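Side-chain contacts in lysine cyclodeaminase (Streptomyces pristinaespiralis, PDB 5YU3), which catalyses the NAD-dependent cyclisation of L-lysine to L-pipecolate with loss of ammonia, and also recognises L-ornithine and L-2,4-diaminobutyrate: residues V168-D172 with P173-E177; P258-A261 with L262-E266; E177-A180 with R181-F185. All blocks are in the same frame, centred on the assembly; numbering follows the deposited sequence.

From the N terminus the chain first completes strand 165-169 of the parallel NAD-binding sheet, and contact 1 closes the turn that carries it into helix 173-177 beside the adenosine end of the cofactor. Contact 3 starts where contact 1 stops, on the shared Glu177, and runs along helix 179-183; the two touch, Arg182 lying close to the His175 carbonyl. Together they build the connection between strands 165-169 and 189-192. Contact 2 comes much later, in helix 258-264 after strand 252-255 at the other edge of the same sheet, its centre about 27 Å from that of contact 1. The three follow in series, each local, none nested or crossing.

Contact 1 (V168-D172 with P173-E177); sequences VWDTD and PAHRE. With NAD (nicotinamide-adenine-dinucleotide), chain F.
Stacking joins Trp169 to Arg176. The guanidinium lies flat on the indole, displaced toward the rim of the six-membered ring, the planes 10° apart, with NH1 3.4 Å from Trp169 CH2 and CD adding a CH-pi contact. Arg176 CG sits between backbone N and carbonyl carbon (chi1 64°), and the extended chain carries the guanidinium alongside Trp169. Pro173 CA covers the opposite guanidinium face. A second stack pairs the Asp172 carboxylate with the His175 imidazole, planes 8° apart, Asp172 CB over the ring face.

Hydrogen bonds fix these groups. Arg176 NH1 reaches Asp170 O at 2.9 Å, the oxygen lying in the guanidinium plane, and donates to a water shared with Thr171 O. Asp172 is the N-cap: its OD1 weakly accepts from Ala174 N at 3.0 Å, while Arg176 N donates to Asp172 O at 3.2 Å.

Polar contacts also run to NAD. Asp170 OD1 takes NAD O2B at 2.6 Å and OD2 takes NAD O3B at 2.7 Å; OD1 accepts from Asp172 N, forming an Asx turn. His175 ND1 donates almost straight to NAD O3B at 2.9 Å. An acidic residue gripping both adenosine ribose hydroxyls beyond the second strand is characteristic of NAD-binding Rossmann folds.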
ATOM      1  N   VAL A 168      -9.265 -32.066  15.014  1.00 16.17           N
ATOM      2  CA  VAL A 168      -9.335 -31.100  13.920  1.00 18.99           C
ATOM      3  C   VAL A 168     -10.589 -31.293  13.076  1.00 20.38           C
ATOM      4  O   VAL A 168     -11.083 -32.411  12.885  1.00 21.60           O
ATOM      5  CB  VAL A 168      -8.060 -31.158  13.033  1.00 18.19           C
ATOM      6  CG1 VAL A 168      -6.820 -31.116  13.894  1.00 18.85           C
ATOM      7  CG2 VAL A 168      -8.047 -32.398  12.151  1.00 19.06           C
ATOM      8  N   TRP A 169     -11.110 -30.175  12.565  1.00 17.80           N
ATOM      9  CA  TRP A 169     -12.275 -30.194  11.698  1.00 17.83           C
ATOM     10  C   TRP A 169     -12.111 -29.171  10.584  1.00 20.14           C
ATOM     11  O   TRP A 169     -11.520 -28.107  10.784  1.00 19.95           O
ATOM     12  CB  TRP A 169     -13.570 -29.892  12.470  1.00 17.13           C
ATOM     13  CG  TRP A 169     -14.789 -30.075  11.642  1.00 19.29           C
ATOM     14  CD1 TRP A 169     -15.624 -29.100  11.169  1.00 20.01           C
ATOM     15  CD2 TRP A 169     -15.325 -31.319  11.180  1.00 21.23           C
ATOM     16  NE1 TRP A 169     -16.645 -29.660  10.444  1.00 22.68           N
ATOM     17  CE2 TRP A 169     -16.482 -31.022  10.432  1.00 25.24           C
ATOM     18  CE3 TRP A 169     -14.935 -32.654  11.326  1.00 23.41           C
ATOM     19  CZ2 TRP A 169     -17.262 -32.015   9.838  1.00 25.41           C
ATOM     20  CZ3 TRP A 169     -15.704 -33.636  10.727  1.00 26.29           C
ATOM     21  CH2 TRP A 169     -16.853 -33.311   9.993  1.00 27.98           C
ATOM     22  N   ASP A 170     -12.631 -29.522   9.413  1.00 17.35           N
ATOM     23  CA  ASP A 170     -12.797 -28.624   8.280  1.00 18.11           C
ATOM     24  C   ASP A 170     -14.101 -29.006   7.598  1.00 21.25           C
ATOM     25  O   ASP A 170     -14.502 -30.174   7.627  1.00 20.89           O
ATOM     26  CB  ASP A 170     -11.608 -28.740   7.307  1.00 18.71           C
ATOM     27  CG  ASP A 170     -11.456 -27.530   6.388  1.00 18.81           C
ATOM     28  OD1 ASP A 170     -12.280 -27.372   5.461  1.00 20.50           O
ATOM     29  OD2 ASP A 170     -10.469 -26.769   6.568  1.00 17.95           O
ATOM     30  N   THR A 171     -14.773 -28.024   6.984  1.00 21.09           N
ATOM     31  CA  THR A 171     -16.007 -28.345   6.270  1.00 23.03           C
ATOM     32  C   THR A 171     -15.737 -29.036   4.944  1.00 24.03           C
ATOM     33  O   THR A 171     -16.656 -29.629   4.366  1.00 22.19           O
ATOM     34  CB  THR A 171     -16.843 -27.083   6.039  1.00 25.82           C
ATOM     35  OG1 THR A 171     -15.996 -26.031   5.573  1.00 25.32           O
ATOM     36  CG2 THR A 171     -17.514 -26.653   7.342  1.00 24.09           C
ATOM     37  N   ASP A 172     -14.501 -28.978   4.459  1.00 22.52           N
ATOM     38  CA  ASP A 172     -14.093 -29.676   3.251  1.00 22.52           C
ATOM     39  C   ASP A 172     -13.464 -30.994   3.673  1.00 21.32           C
ATOM     40  O   ASP A 172     -12.414 -30.978   4.331  1.00 22.40           O
ATOM     41  CB  ASP A 172     -13.095 -28.832   2.458  1.00 24.26           C
ATOM     42  CG  ASP A 172     -12.805 -29.403   1.078  1.00 26.15           C
ATOM     43  OD1 ASP A 172     -12.686 -30.636   0.950  1.00 28.00           O
ATOM     44  OD2 ASP A 172     -12.694 -28.617   0.117  1.00 27.37           O
ATOM     45  N   PRO A 173     -14.057 -32.148   3.342  1.00 22.26           N
ATOM     46  CA  PRO A 173     -13.490 -33.417   3.827  1.00 20.72           C
ATOM     47  C   PRO A 173     -12.075 -33.660   3.338  1.00 23.46           C
ATOM     48  O   PRO A 173     -11.245 -34.173   4.098  1.00 24.03           O
ATOM     49  CB  PRO A 173     -14.481 -34.461   3.304  1.00 28.66           C
ATOM     50  CG  PRO A 173     -15.745 -33.565   2.875  1.00 33.32           C
ATOM     51  CD  PRO A 173     -15.263 -32.420   2.487  1.00 27.63           C
ATOM     52  N   ALA A 174     -11.771 -33.266   2.098  1.00 24.51           N
ATOM     53  CA  ALA A 174     -10.413 -33.410   1.579  1.00 23.38           C
ATOM     54  C   ALA A 174      -9.405 -32.636   2.422  1.00 23.25           C
ATOM     55  O   ALA A 174      -8.277 -33.100   2.638  1.00 21.09           O
ATOM     56  CB  ALA A 174     -10.360 -32.934   0.129  1.00 24.28           C
ATOM     57  N   HIS A 175      -9.787 -31.446   2.896  1.00 20.97           N
ATOM     58  CA  HIS A 175      -8.847 -30.595   3.626  1.00 19.70           C
ATOM     59  C   HIS A 175      -8.606 -31.088   5.045  1.00 19.36           C
ATOM     60  O   HIS A 175      -7.493 -30.952   5.560  1.00 22.05           O
ATOM     61  CB  HIS A 175      -9.352 -29.150   3.647  1.00 17.27           C
ATOM     62  CG  HIS A 175      -9.382 -28.509   2.295  1.00 21.10           C
ATOM     63  ND1 HIS A 175      -9.596 -27.160   2.116  1.00 20.89           N
ATOM     64  CD2 HIS A 175      -9.218 -29.031   1.055  1.00 20.66           C
ATOM     65  CE1 HIS A 175      -9.566 -26.879   0.825  1.00 21.59           C
ATOM     66  NE2 HIS A 175      -9.337 -27.997   0.160  1.00 21.74           N
ATOM     67  N   ARG A 176      -9.617 -31.661   5.698  1.00 18.76           N
ATOM     68  CA  ARG A 176      -9.370 -32.207   7.025  1.00 21.42           C
ATOM     69  C   ARG A 176      -8.625 -33.535   6.947  1.00 19.99           C
ATOM     70  O   ARG A 176      -7.833 -33.851   7.839  1.00 22.41           O
ATOM     71  CB  ARG A 176     -10.690 -32.353   7.791  1.00 21.18           C
ATOM     72  CG  ARG A 176     -11.685 -33.329   7.192  1.00 24.56           C
ATOM     73  CD  ARG A 176     -13.018 -33.255   7.942  1.00 22.87           C
ATOM     74  NE  ARG A 176     -13.974 -34.260   7.476  1.00 24.52           N
ATOM     75  CZ  ARG A 176     -15.176 -33.994   6.973  1.00 27.53           C
ATOM     76  NH1 ARG A 176     -15.593 -32.740   6.833  1.00 25.15           N
ATOM     77  NH2 ARG A 176     -15.962 -34.998   6.591  1.00 26.56           N
ATOM     78  N   GLU A 177      -8.842 -34.312   5.883  1.00 23.79           N
ATOM     79  CA  GLU A 177      -8.162 -35.599   5.770  1.00 22.73           C
ATOM     80  C   GLU A 177      -6.691 -35.446   5.403  1.00 23.45           C
ATOM     81  O   GLU A 177      -5.884 -36.305   5.763  1.00 22.25           O
ATOM     82  CB  GLU A 177      -8.889 -36.490   4.758  1.00 26.80           C
ATOM     83  CG  GLU A 177     -10.126 -37.157   5.376  1.00 30.19           C
ATOM     84  CD  GLU A 177     -11.201 -37.496   4.359  1.00 41.44           C
ATOM     85  OE1 GLU A 177     -12.402 -37.445   4.720  1.00 43.19           O
ATOM     86  OE2 GLU A 177     -10.848 -37.823   3.206  1.00 43.11           O
TER
HETATM   87  PA  NAD F 402      -7.150 -21.489   3.778  1.00 17.23           P
HETATM   88  O1A NAD F 402      -8.055 -21.298   2.601  1.00 14.49           O
HETATM   89  O2A NAD F 402      -5.791 -22.134   3.588  1.00 17.31           O
HETATM   90  O5B NAD F 402      -7.916 -22.407   4.855  1.00 16.86           O
HETATM   91  C5B NAD F 402      -9.213 -22.024   5.327  1.00 15.14           C
HETATM   92  C4B NAD F 402      -9.958 -23.315   5.630  1.00 18.06           C
HETATM   93  O4B NAD F 402     -11.197 -23.005   6.272  1.00 17.93           O
HETATM   94  C3B NAD F 402     -10.323 -24.074   4.351  1.00 16.62           C
HETATM   95  O3B NAD F 402      -9.736 -25.394   4.373  1.00 19.53           O
HETATM   96  C2B NAD F 402     -11.841 -24.141   4.385  1.00 17.75           C
HETATM   97  O2B NAD F 402     -12.379 -25.361   3.882  1.00 20.57           O
HETATM   98  C1B NAD F 402     -12.121 -24.008   5.865  1.00 18.05           C
HETATM   99  N9A NAD F 402     -13.481 -23.572   6.245  1.00 17.83           N
HETATM  100  C8A NAD F 402     -14.291 -22.688   5.618  1.00 19.93           C
HETATM  101  N7A NAD F 402     -15.466 -22.546   6.313  1.00 17.46           N
HETATM  102  C5A NAD F 402     -15.387 -23.351   7.398  1.00 17.36           C
HETATM  103  C6A NAD F 402     -16.246 -23.703   8.545  1.00 17.08           C
HETATM  104  N6A NAD F 402     -17.469 -23.141   8.695  1.00 19.49           N
HETATM  105  N1A NAD F 402     -15.758 -24.580   9.450  1.00 18.69           N
HETATM  106  C2A NAD F 402     -14.548 -25.160   9.343  1.00 19.09           C
HETATM  107  N3A NAD F 402     -13.718 -24.902   8.320  1.00 17.27           N
HETATM  108  C4A NAD F 402     -14.079 -24.021   7.346  1.00 18.51           C
HETATM  109  O3  NAD F 402      -6.957 -20.031   4.468  1.00 15.95           O
HETATM  110  PN  NAD F 402      -5.944 -19.638   5.642  1.00 15.48           P
HETATM  111  O1N NAD F 402      -5.814 -20.815   6.581  1.00 15.26           O
HETATM  112  O2N NAD F 402      -4.711 -19.029   5.008  1.00 14.77           O
HETATM  113  O5D NAD F 402      -6.724 -18.430   6.371  1.00 15.95           O
HETATM  114  C5D NAD F 402      -7.842 -18.704   7.218  1.00 17.58           C
HETATM  115  C4D NAD F 402      -8.320 -17.392   7.841  1.00 13.84           C
HETATM  116  O4D NAD F 402      -7.260 -16.790   8.582  1.00 15.61           O
HETATM  117  C3D NAD F 402      -8.723 -16.374   6.788  1.00 17.91           C
HETATM  118  O3D NAD F 402      -9.857 -15.626   7.279  1.00 17.09           O
HETATM  119  C2D NAD F 402      -7.531 -15.444   6.732  1.00 15.50           C
HETATM  120  O2D NAD F 402      -7.848 -14.154   6.192  1.00 16.79           O
HETATM  121  C1D NAD F 402      -7.157 -15.417   8.200  1.00 16.39           C
HETATM  122  N1N NAD F 402      -5.816 -14.926   8.491  1.00 15.63           N
HETATM  123  C2N NAD F 402      -5.633 -14.260   9.639  1.00 16.08           C
HETATM  124  C3N NAD F 402      -4.386 -13.759   9.985  1.00 16.30           C
HETATM  125  C7N NAD F 402      -4.233 -13.040  11.283  1.00 16.72           C
HETATM  126  O7N NAD F 402      -3.228 -12.397  11.510  1.00 15.43           O
HETATM  127  N7N NAD F 402      -5.209 -13.165  12.199  1.00 14.79           N
HETATM  128  C4N NAD F 402      -3.291 -13.984   9.144  1.00 17.82           C
HETATM  129  C5N NAD F 402      -3.510 -14.706   7.973  1.00 15.91           C
HETATM  130  C6N NAD F 402      -4.786 -15.181   7.665  1.00 16.73           C
HETATM  131  O   HOH W   1     -18.233 -32.094   5.744  1.00 39.94           O

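Contact 2 (P258-A261 with L262-E266); sequences PEQA and LREGE
Leu262 passes in front of the carbonyl oxygen of Pro258, one helical turn earlier. Its CB lies 3.6 Å from Pro258 O, a distance set by the helix itself. With CG anti to the carbonyl carbon (chi1 -78°), the chain stays close to that oxygen: CG is 3.5 Å from Pro258 O, and at the tip the CD1 methyl is still only 3.7 Å from Pro258 O. The same oxygen accepts from Leu262 N at 2.9 Å, so CB, CG and CD1 close round it on the side where the helical bond arrives.

The segment is helix 258-264, which follows strand 252-255 at one edge of the parallel sheet of the Rossmann-type NAD-binding half. Its last turn is held by Glu264 N on Gln260 O at 2.8 Å and by Gly265 N on Ala261 O at 2.8 Å. In the second the donor sits 31° out of the carbonyl plane, consistent with Gly265 being the first residue to leave helical angles.

Arg263 bends at chi3 (75°), bringing NE and NH2 to Glu264 OE2 in a salt bridge; the spacing is unusually short and the hydrogen-bond geometry weak, so its detail is doubtful. Glu264 OE1 forms a salt bridge with Arg49 NH2. Gln260 NE2 bonds Thr302 OG1 and OE1 accepts from Arg49 N; both partners line the proline pocket, consistent with a second-shell position for Gln260. Beyond the helix, Glu266 N donates to Asp300 OD1, and Asp300 belongs to the sodium site.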
ATOM      1  N   PRO A 258      -7.072  -3.344  19.191  1.00 15.96           N
ATOM      2  CA  PRO A 258      -8.489  -3.123  19.545  1.00 16.84           C
ATOM      3  C   PRO A 258      -9.328  -2.488  18.449  1.00 16.29           C
ATOM      4  O   PRO A 258     -10.419  -2.990  18.134  1.00 16.39           O
ATOM      5  CB  PRO A 258      -8.383  -2.238  20.783  1.00 18.58           C
ATOM      6  CG  PRO A 258      -6.946  -2.634  21.380  1.00 18.03           C
ATOM      7  CD  PRO A 258      -6.190  -2.932  20.346  1.00 18.35           C
ATOM      8  N   GLU A 259      -8.850  -1.395  17.850  1.00 16.77           N
ATOM      9  CA  GLU A 259      -9.651  -0.722  16.834  1.00 19.45           C
ATOM     10  C   GLU A 259      -9.893  -1.633  15.638  1.00 17.82           C
ATOM     11  O   GLU A 259     -11.010  -1.704  15.116  1.00 18.56           O
ATOM     12  CB  GLU A 259      -8.978   0.579  16.394  1.00 20.29           C
ATOM     13  CG  GLU A 259      -9.828   1.388  15.428  1.00 28.53           C
ATOM     14  CD  GLU A 259      -9.279   2.784  15.153  1.00 37.02           C
ATOM     15  OE1 GLU A 259      -8.059   2.989  15.288  1.00 34.55           O
ATOM     16  OE2 GLU A 259     -10.078   3.678  14.795  1.00 42.96           O
ATOM     17  N   GLN A 260      -8.861  -2.351  15.200  1.00 16.80           N
ATOM     18  CA  GLN A 260      -9.031  -3.281  14.086  1.00 16.10           C
ATOM     19  C   GLN A 260      -9.970  -4.427  14.442  1.00 17.55           C
ATOM     20  O   GLN A 260     -10.762  -4.875  13.604  1.00 17.97           O
ATOM     21  CB  GLN A 260      -7.674  -3.838  13.687  1.00 18.68           C
ATOM     22  CG  GLN A 260      -7.544  -4.189  12.245  1.00 27.69           C
ATOM     23  CD  GLN A 260      -6.102  -4.171  11.841  1.00 30.19           C
ATOM     24  OE1 GLN A 260      -5.608  -3.183  11.298  1.00 34.23           O
ATOM     25  NE2 GLN A 260      -5.392  -5.254  12.147  1.00 22.27           N
ATOM     26  N   ALA A 261      -9.858  -4.941  15.670  1.00 15.24           N
ATOM     27  CA  ALA A 261     -10.678  -6.074  16.082  1.00 15.47           C
ATOM     28  C   ALA A 261     -12.148  -5.687  16.181  1.00 17.12           C
ATOM     29  O   ALA A 261     -13.029  -6.491  15.863  1.00 15.62           O
ATOM     30  CB  ALA A 261     -10.179  -6.617  17.420  1.00 14.05           C
ATOM     31  N   LEU A 262     -12.431  -4.455  16.614  1.00 16.23           N
ATOM     32  CA  LEU A 262     -13.819  -4.016  16.679  1.00 17.75           C
ATOM     33  C   LEU A 262     -14.434  -3.933  15.292  1.00 18.91           C
ATOM     34  O   LEU A 262     -15.656  -4.069  15.144  1.00 19.70           O
ATOM     35  CB  LEU A 262     -13.899  -2.664  17.394  1.00 16.82           C
ATOM     36  CG  LEU A 262     -13.779  -2.761  18.918  1.00 17.59           C
ATOM     37  CD1 LEU A 262     -13.448  -1.409  19.528  1.00 21.97           C
ATOM     38  CD2 LEU A 262     -15.088  -3.309  19.509  1.00 19.90           C
ATOM     39  N   ARG A 263     -13.604  -3.723  14.265  1.00 19.76           N
ATOM     40  CA  ARG A 263     -14.060  -3.616  12.884  1.00 20.20           C
ATOM     41  C   ARG A 263     -14.083  -4.956  12.158  1.00 20.61           C
ATOM     42  O   ARG A 263     -15.023  -5.221  11.400  1.00 20.88           O
ATOM     43  CB  ARG A 263     -13.169  -2.629  12.112  1.00 22.36           C
ATOM     44  CG  ARG A 263     -13.668  -2.282  10.701  1.00 28.88           C
ATOM     45  CD  ARG A 263     -12.787  -1.226  10.034  1.00 29.40           C
ATOM     46  NE  ARG A 263     -11.511  -1.788   9.584  1.00 35.54           N
ATOM     47  CZ  ARG A 263     -10.577  -1.104   8.925  1.00 42.73           C
ATOM     48  NH1 ARG A 263     -10.768   0.181   8.639  1.00 41.20           N
ATOM     49  NH2 ARG A 263      -9.451  -1.707   8.547  1.00 34.90           N
ATOM     50  N   GLU A 264     -13.059  -5.806  12.362  1.00 17.47           N
ATOM     51  CA  GLU A 264     -12.871  -7.006  11.548  1.00 17.99           C
ATOM     52  C   GLU A 264     -12.652  -8.292  12.333  1.00 20.24           C
ATOM     53  O   GLU A 264     -12.550  -9.357  11.710  1.00 23.13           O
ATOM     54  CB  GLU A 264     -11.675  -6.834  10.597  1.00 24.52           C
ATOM     55  CG  GLU A 264     -11.863  -5.789   9.522  1.00 31.25           C
ATOM     56  CD  GLU A 264     -10.534  -5.230   9.038  1.00 35.64           C
ATOM     57  OE1 GLU A 264      -9.553  -6.004   8.942  1.00 32.73           O
ATOM     58  OE2 GLU A 264     -10.469  -4.021   8.748  1.00 41.46           O
ATOM     59  N   GLY A 265     -12.546  -8.233  13.661  1.00 17.40           N
ATOM     60  CA  GLY A 265     -12.340  -9.409  14.477  1.00 16.39           C
ATOM     61  C   GLY A 265     -13.629  -9.902  15.117  1.00 18.01           C
ATOM     62  O   GLY A 265     -14.731  -9.458  14.792  1.00 17.51           O
ATOM     63  N   GLU A 266     -13.474 -10.849  16.055  1.00 16.64           N
ATOM     64  CA  GLU A 266     -14.621 -11.291  16.848  1.00 19.37           C
ATOM     65  C   GLU A 266     -15.231 -10.130  17.617  1.00 19.23           C
ATOM     66  O   GLU A 266     -16.426 -10.157  17.941  1.00 19.65           O
ATOM     67  CB  GLU A 266     -14.216 -12.389  17.835  1.00 16.65           C
ATOM     68  CG  GLU A 266     -13.820 -13.712  17.205  1.00 16.96           C
ATOM     69  CD  GLU A 266     -14.910 -14.264  16.318  1.00 19.41           C
ATOM     70  OE1 GLU A 266     -16.079 -14.236  16.738  1.00 19.02           O
ATOM     71  OE2 GLU A 266     -14.609 -14.701  15.188  1.00 21.80           O
TER

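Contact 3 (E177-A180 with R181-F185); sequences ESFA and RRAAF
In the beta-alpha-beta crossover that leads from strand 165-169 to strand 189-192 of the Rossmann-type sheet, Ser178 and Phe179 meet Arg182 and Ala183 one turn later. Arg182 bends at chi3 (-85°), folding its guanidinium back along the helix. NH2 then donates to Ser178 OG at 2.9 Å, with an angle of 157° and the hydroxyl close to the guanidinium plane, while Phe179 CA covers one face of the group. Water weakly joins Arg182 NE to the same hydroxyl.

This buried guanidinium has further partners: NH2 bonds Thr146 O, and NH1 makes weak bonds to Gly147 O and to Leu338 O of the second subunit. Thr146 and Gly147 belong to the turn after strand 140-144, within the GxGxxA-like sequence, so the arginine ties the helix to that turn and, through a weak bond, touches the second subunit.

Phe179 is approached from two directions. Arg182 NH1 comes in at the ring edge, 3.7 Å from Phe179 CD1, the guanidinium standing nearly upright to the ring. Ala183 CB instead lies over a face, 3.8 Å from Phe179 CE2. Leu154 and Val190 pack against both Phe179 and Ala183, joining this helix to helix 148-160 and to the edge strand 189-192.

Among the backbone bonds, Ala183 N donates to Phe179 O at 2.9 Å and weakly to Ala180 O. On the N-terminal side, a water bridges the chain, donating to Glu177 O at 2.8 Å and accepting from Arg181 N at 2.9 Å.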
ATOM      1  N   GLU A 177      -8.842 -34.312   5.883  1.00 23.79           N
ATOM      2  CA  GLU A 177      -8.162 -35.599   5.770  1.00 22.73           C
ATOM      3  C   GLU A 177      -6.691 -35.446   5.403  1.00 23.45           C
ATOM      4  O   GLU A 177      -5.884 -36.305   5.763  1.00 22.25           O
ATOM      5  CB  GLU A 177      -8.889 -36.490   4.758  1.00 26.80           C
ATOM      6  CG  GLU A 177     -10.126 -37.157   5.376  1.00 30.19           C
ATOM      7  CD  GLU A 177     -11.201 -37.496   4.359  1.00 41.44           C
ATOM      8  OE1 GLU A 177     -12.402 -37.445   4.720  1.00 43.19           O
ATOM      9  OE2 GLU A 177     -10.848 -37.823   3.206  1.00 43.11           O
ATOM     10  N   SER A 178      -6.318 -34.360   4.725  1.00 22.40           N
ATOM     11  CA  SER A 178      -4.919 -34.138   4.381  1.00 20.94           C
ATOM     12  C   SER A 178      -4.127 -33.485   5.500  1.00 21.46           C
ATOM     13  O   SER A 178      -2.899 -33.357   5.377  1.00 19.69           O
ATOM     14  CB  SER A 178      -4.809 -33.270   3.124  1.00 24.92           C
ATOM     15  OG  SER A 178      -5.190 -31.928   3.407  1.00 19.77           O
ATOM     16  N   PHE A 179      -4.785 -33.054   6.582  1.00 19.54           N
ATOM     17  CA  PHE A 179      -4.072 -32.255   7.569  1.00 19.70           C
ATOM     18  C   PHE A 179      -3.011 -33.075   8.293  1.00 22.32           C
ATOM     19  O   PHE A 179      -1.914 -32.574   8.554  1.00 18.10           O
ATOM     20  CB  PHE A 179      -5.036 -31.621   8.577  1.00 18.12           C
ATOM     21  CG  PHE A 179      -4.353 -30.695   9.531  1.00 16.00           C
ATOM     22  CD1 PHE A 179      -3.826 -29.484   9.075  1.00 15.13           C
ATOM     23  CD2 PHE A 179      -4.165 -31.052  10.860  1.00 18.11           C
ATOM     24  CE1 PHE A 179      -3.164 -28.638   9.939  1.00 15.31           C
ATOM     25  CE2 PHE A 179      -3.502 -30.213  11.736  1.00 17.97           C
ATOM     26  CZ  PHE A 179      -2.999 -28.992  11.271  1.00 17.40           C
ATOM     27  N   ALA A 180      -3.305 -34.342   8.606  1.00 19.30           N
ATOM     28  CA  ALA A 180      -2.340 -35.147   9.348  1.00 21.54           C
ATOM     29  C   ALA A 180      -0.992 -35.217   8.631  1.00 19.95           C
ATOM     30  O   ALA A 180       0.059 -35.124   9.274  1.00 19.65           O
ATOM     31  CB  ALA A 180      -2.899 -36.551   9.599  1.00 25.60           C
ATOM     32  N   ARG A 181      -0.994 -35.347   7.301  1.00 21.28           N
ATOM     33  CA  ARG A 181       0.283 -35.395   6.590  1.00 22.89           C
ATOM     34  C   ARG A 181       1.012 -34.056   6.663  1.00 21.90           C
ATOM     35  O   ARG A 181       2.237 -34.018   6.815  1.00 19.50           O
ATOM     36  CB  ARG A 181       0.081 -35.799   5.132  1.00 24.91           C
ATOM     37  CG  ARG A 181       1.397 -35.967   4.377  1.00 32.90           C
ATOM     38  CD  ARG A 181       1.219 -36.836   3.134  1.00 43.62           C
ATOM     39  NE  ARG A 181       2.483 -37.115   2.439  1.00 50.83           N
ATOM     40  CZ  ARG A 181       3.181 -36.224   1.742  1.00 52.22           C
ATOM     41  NH1 ARG A 181       2.741 -34.979   1.627  1.00 51.48           N
ATOM     42  NH2 ARG A 181       4.316 -36.582   1.151  1.00 52.30           N
ATOM     43  N   ARG A 182       0.282 -32.947   6.530  1.00 18.20           N
ATOM     44  CA  ARG A 182       0.924 -31.634   6.633  1.00 18.09           C
ATOM     45  C   ARG A 182       1.452 -31.369   8.039  1.00 17.00           C
ATOM     46  O   ARG A 182       2.419 -30.619   8.203  1.00 20.20           O
ATOM     47  CB  ARG A 182      -0.066 -30.537   6.220  1.00 18.97           C
ATOM     48  CG  ARG A 182      -0.347 -30.489   4.726  1.00 19.93           C
ATOM     49  CD  ARG A 182      -1.351 -29.385   4.381  1.00 17.86           C
ATOM     50  NE  ARG A 182      -2.734 -29.847   4.530  1.00 18.83           N
ATOM     51  CZ  ARG A 182      -3.697 -29.169   5.158  1.00 18.24           C
ATOM     52  NH1 ARG A 182      -3.444 -27.985   5.710  1.00 17.44           N
ATOM     53  NH2 ARG A 182      -4.917 -29.684   5.231  1.00 17.91           N
ATOM     54  N   ALA A 183       0.834 -31.962   9.062  1.00 17.20           N
ATOM     55  CA  ALA A 183       1.196 -31.738  10.458  1.00 18.89           C
ATOM     56  C   ALA A 183       2.227 -32.725  10.992  1.00 17.33           C
ATOM     57  O   ALA A 183       2.730 -32.530  12.105  1.00 17.81           O
ATOM     58  CB  ALA A 183      -0.054 -31.838  11.339  1.00 20.99           C
ATOM     59  N   ALA A 184       2.550 -33.767  10.223  1.00 18.83           N
ATOM     60  CA  ALA A 184       3.301 -34.904  10.758  1.00 20.07           C
ATOM     61  C   ALA A 184       4.608 -34.483  11.418  1.00 18.64           C
ATOM     62  O   ALA A 184       4.981 -35.020  12.473  1.00 17.73           O
ATOM     63  CB  ALA A 184       3.572 -35.912   9.636  1.00 19.39           C
ATOM     64  N   PHE A 185       5.319 -33.521  10.820  1.00 18.58           N
ATOM     65  CA  PHE A 185       6.644 -33.156  11.310  1.00 18.41           C
ATOM     66  C   PHE A 185       6.618 -32.659  12.747  1.00 19.77           C
ATOM     67  O   PHE A 185       7.639 -32.746  13.437  1.00 21.71           O
ATOM     68  CB  PHE A 185       7.287 -32.094  10.396  1.00 20.35           C
ATOM     69  CG  PHE A 185       6.789 -30.679  10.633  1.00 19.76           C
ATOM     70  CD1 PHE A 185       5.652 -30.217   9.992  1.00 19.91           C
ATOM     71  CD2 PHE A 185       7.477 -29.811  11.479  1.00 18.74           C
ATOM     72  CE1 PHE A 185       5.191 -28.912  10.201  1.00 18.34           C
ATOM     73  CE2 PHE A 185       7.013 -28.503  11.696  1.00 19.79           C
ATOM     74  CZ  PHE A 185       5.874 -28.064  11.051  1.00 17.43           C
TER
HETATM   75  O   HOH W   2      -3.152 -36.779   6.077  1.00 25.38           O
HETATM   76  O   HOH W   3      -2.417 -31.320   1.983  1.00 25.48           O